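Local coordinates for cell wall surface anchor family protein (Streptococcus agalactiae serogroup V, PDB 3TXA) that probably serves as the adhesive tip pilin of a streptococcal pilus, presenting a metal-binding von Willebrand factor A domain for attachment to host surfaces, at residues 262-267 against 299-304. Numbering follows the deposited sequence.
Sequences FTATTH and RTLYQF. With CD (cadmium ion), chain F.
L301 and A264 meet at the middle of the contact, where L301 sends its two methyls to different places: CD2 packs 3.6 Å from A264 CB and also lies against the carbonyl O of T265, whereas CD1 reaches toward H267. T300 adds its methyl, CG2 standing 3.7 Å from A264 CB. The ring of F304 brings CE2 to 3.9 Å from A264 CB, has T263 CA at its edge, and turns CZ to the main chain of the strand at F262 O and A264 N. The same ring also packs on A235 and V237 of the adjacent strand 234-242.

Two CH-pi contacts flank this packing. Q303, its CG anti to the carbonyl carbon (chi1 -52°), lays that carbon over the face of F262, 3.6 Å from the ring centroid and almost on the ring normal. W255 meets F262 edge-to-face, and K259 adds a cation-pi contact. At the other end, L301 CD1 sits over one face of the H267 imidazole, 4.0 Å from the centroid.

That imidazole is also a metal ligand: H267 NE2 binds a cadmium ion at 2.2 Å, joined there by two waters and E293.

Within 299-304, two i+3 to i backbone bonds, Q303 N to T300 O and F304 N to L301 O, fold the loop into successive turns. Y302 O accepts a bond from N185 ND2, between the magnesium ligands S184 and S186. The loop thus packs strand 261-265 near the D-x-S-x-S metal-ion-dependent adhesion site (MIDAS) of the von Willebrand factor A fold, without itself binding the magnesium.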
loop_
_atom_site.group_PDB
_atom_site.type_symbol
_atom_site.label_atom_id
_atom_site.label_comp_id
_atom_site.label_asym_id
_atom_site.label_seq_id
_atom_site.Cartn_x
_atom_site.Cartn_y
_atom_site.Cartn_z
ATOM N N PHE A 262 -9.210 5.008 30.198
ATOM C CA PHE A 262 -9.513 3.694 29.648
ATOM C C PHE A 262 -8.221 2.957 29.294
ATOM O O PHE A 262 -7.230 3.586 28.917
ATOM C CB PHE A 262 -10.429 3.791 28.446
ATOM C CG PHE A 262 -11.786 4.313 28.764
ATOM C CD1 PHE A 262 -12.884 3.447 28.803
ATOM C CD2 PHE A 262 -11.992 5.670 28.998
ATOM C CE1 PHE A 262 -14.151 3.926 29.106
ATOM C CE2 PHE A 262 -13.260 6.175 29.280
ATOM C CZ PHE A 262 -14.351 5.303 29.343
ATOM N N THR A 263 -8.236 1.632 29.441
ATOM C CA THR A 263 -7.101 0.786 29.095
ATOM C C THR A 263 -7.582 -0.411 28.274
ATOM O O THR A 263 -8.462 -1.163 28.702
ATOM C CB THR A 263 -6.360 0.348 30.347
ATOM O OG1 THR A 263 -5.921 1.525 31.014
ATOM C CG2 THR A 263 -5.138 -0.525 30.029
ATOM N N ALA A 264 -7.027 -0.563 27.079
ATOM C CA ALA A 264 -7.421 -1.645 26.196
ATOM C C ALA A 264 -6.245 -2.105 25.355
ATOM O O ALA A 264 -5.277 -1.382 25.176
ATOM C CB ALA A 264 -8.532 -1.227 25.340
ATOM N N THR A 265 -6.319 -3.346 24.895
ATOM C CA THR A 265 -5.456 -3.834 23.846
ATOM C C THR A 265 -6.009 -3.323 22.521
ATOM O O THR A 265 -7.197 -3.396 22.275
ATOM C CB THR A 265 -5.361 -5.330 23.921
ATOM O OG1 THR A 265 -4.887 -5.646 25.246
ATOM C CG2 THR A 265 -4.375 -5.908 22.863
ATOM N N THR A 266 -5.138 -2.723 21.717
ATOM C CA THR A 266 -5.523 -2.115 20.471
ATOM C C THR A 266 -5.498 -3.216 19.425
ATOM O O THR A 266 -4.828 -4.232 19.600
ATOM C CB THR A 266 -4.502 -0.969 20.104
ATOM O OG1 THR A 266 -3.145 -1.489 20.054
ATOM C CG2 THR A 266 -4.566 0.138 21.149
ATOM N N HIS A 267 -6.212 -3.029 18.332
ATOM C CA HIS A 267 -6.041 -3.920 17.217
ATOM C C HIS A 267 -4.562 -3.833 16.675
ATOM O O HIS A 267 -3.945 -2.757 16.659
ATOM C CB HIS A 267 -7.042 -3.570 16.134
ATOM C CG HIS A 267 -8.471 -3.841 16.504
ATOM N ND1 HIS A 267 -8.889 -5.045 17.038
ATOM C CD2 HIS A 267 -9.593 -3.081 16.365
ATOM C CE1 HIS A 267 -10.201 -5.001 17.228
ATOM N NE2 HIS A 267 -10.654 -3.828 16.829
ATOM N N ARG A 299 -17.115 -0.107 22.716
ATOM C CA ARG A 299 -17.207 1.251 23.198
ATOM C C ARG A 299 -15.906 1.665 23.889
ATOM O O ARG A 299 -15.578 2.854 23.930
ATOM C CB ARG A 299 -18.439 1.434 24.103
ATOM C CG ARG A 299 -18.950 2.901 24.202
ATOM C CD ARG A 299 -20.305 3.061 25.003
ATOM N NE ARG A 299 -21.311 3.809 24.203
ATOM C CZ ARG A 299 -21.646 5.094 24.363
ATOM N NH1 ARG A 299 -21.120 5.826 25.340
ATOM N NH2 ARG A 299 -22.548 5.651 23.558
ATOM N N THR A 300 -15.163 0.689 24.403
ATOM C CA THR A 300 -13.890 0.972 25.003
ATOM C C THR A 300 -12.898 1.497 23.948
ATOM O O THR A 300 -12.480 2.651 24.018
ATOM C CB THR A 300 -13.323 -0.240 25.767
ATOM O OG1 THR A 300 -14.129 -0.483 26.924
ATOM C CG2 THR A 300 -11.910 0.037 26.244
ATOM N N LEU A 301 -12.555 0.678 22.948
ATOM C CA LEU A 301 -11.662 1.116 21.881
ATOM C C LEU A 301 -12.217 2.348 21.198
ATOM O O LEU A 301 -11.498 3.104 20.543
ATOM C CB LEU A 301 -11.365 -0.010 20.893
ATOM C CG LEU A 301 -10.346 -1.097 21.328
ATOM C CD1 LEU A 301 -10.065 -2.075 20.186
ATOM C CD2 LEU A 301 -8.994 -0.513 21.808
ATOM N N TYR A 302 -13.493 2.611 21.381
ATOM C CA TYR A 302 -14.037 3.800 20.719
ATOM C C TYR A 302 -13.433 5.041 21.341
ATOM O O TYR A 302 -13.395 6.076 20.688
ATOM C CB TYR A 302 -15.579 3.835 20.744
ATOM C CG TYR A 302 -16.201 5.035 20.088
ATOM C CD1 TYR A 302 -16.433 5.063 18.721
ATOM C CD2 TYR A 302 -16.588 6.134 20.842
ATOM C CE1 TYR A 302 -17.024 6.155 18.104
ATOM C CE2 TYR A 302 -17.183 7.272 20.239
ATOM C CZ TYR A 302 -17.401 7.258 18.876
ATOM O OH TYR A 302 -17.974 8.367 18.288
ATOM N N GLN A 303 -12.979 4.911 22.597
ATOM C CA GLN A 303 -12.322 5.991 23.337
ATOM C C GLN A 303 -10.889 6.323 22.847
ATOM O O GLN A 303 -10.303 7.338 23.267
ATOM C CB GLN A 303 -12.252 5.676 24.832
ATOM C CG GLN A 303 -13.567 5.264 25.535
ATOM C CD GLN A 303 -14.705 6.271 25.415
ATOM O OE1 GLN A 303 -15.803 5.910 24.992
ATOM N NE2 GLN A 303 -14.465 7.518 25.789
ATOM N N PHE A 304 -10.341 5.457 21.991
ATOM C CA PHE A 304 -9.001 5.589 21.430
ATOM C C PHE A 304 -9.062 6.022 19.980
ATOM O O PHE A 304 -8.103 5.824 19.258
ATOM C CB PHE A 304 -8.271 4.245 21.447
ATOM C CG PHE A 304 -7.983 3.710 22.835
ATOM C CD1 PHE A 304 -6.692 3.724 23.344
ATOM C CD2 PHE A 304 -8.994 3.174 23.609
ATOM C CE1 PHE A 304 -6.418 3.226 24.615
ATOM C CE2 PHE A 304 -8.724 2.689 24.883
ATOM C CZ PHE A 304 -7.442 2.715 25.389
HETATM CD CD CD F . -12.746 -3.091 17.111
HETATM O O HOH W 1 -13.261 -2.616 15.068
HETATM O O HOH W 2 -12.317 -4.005 18.895
#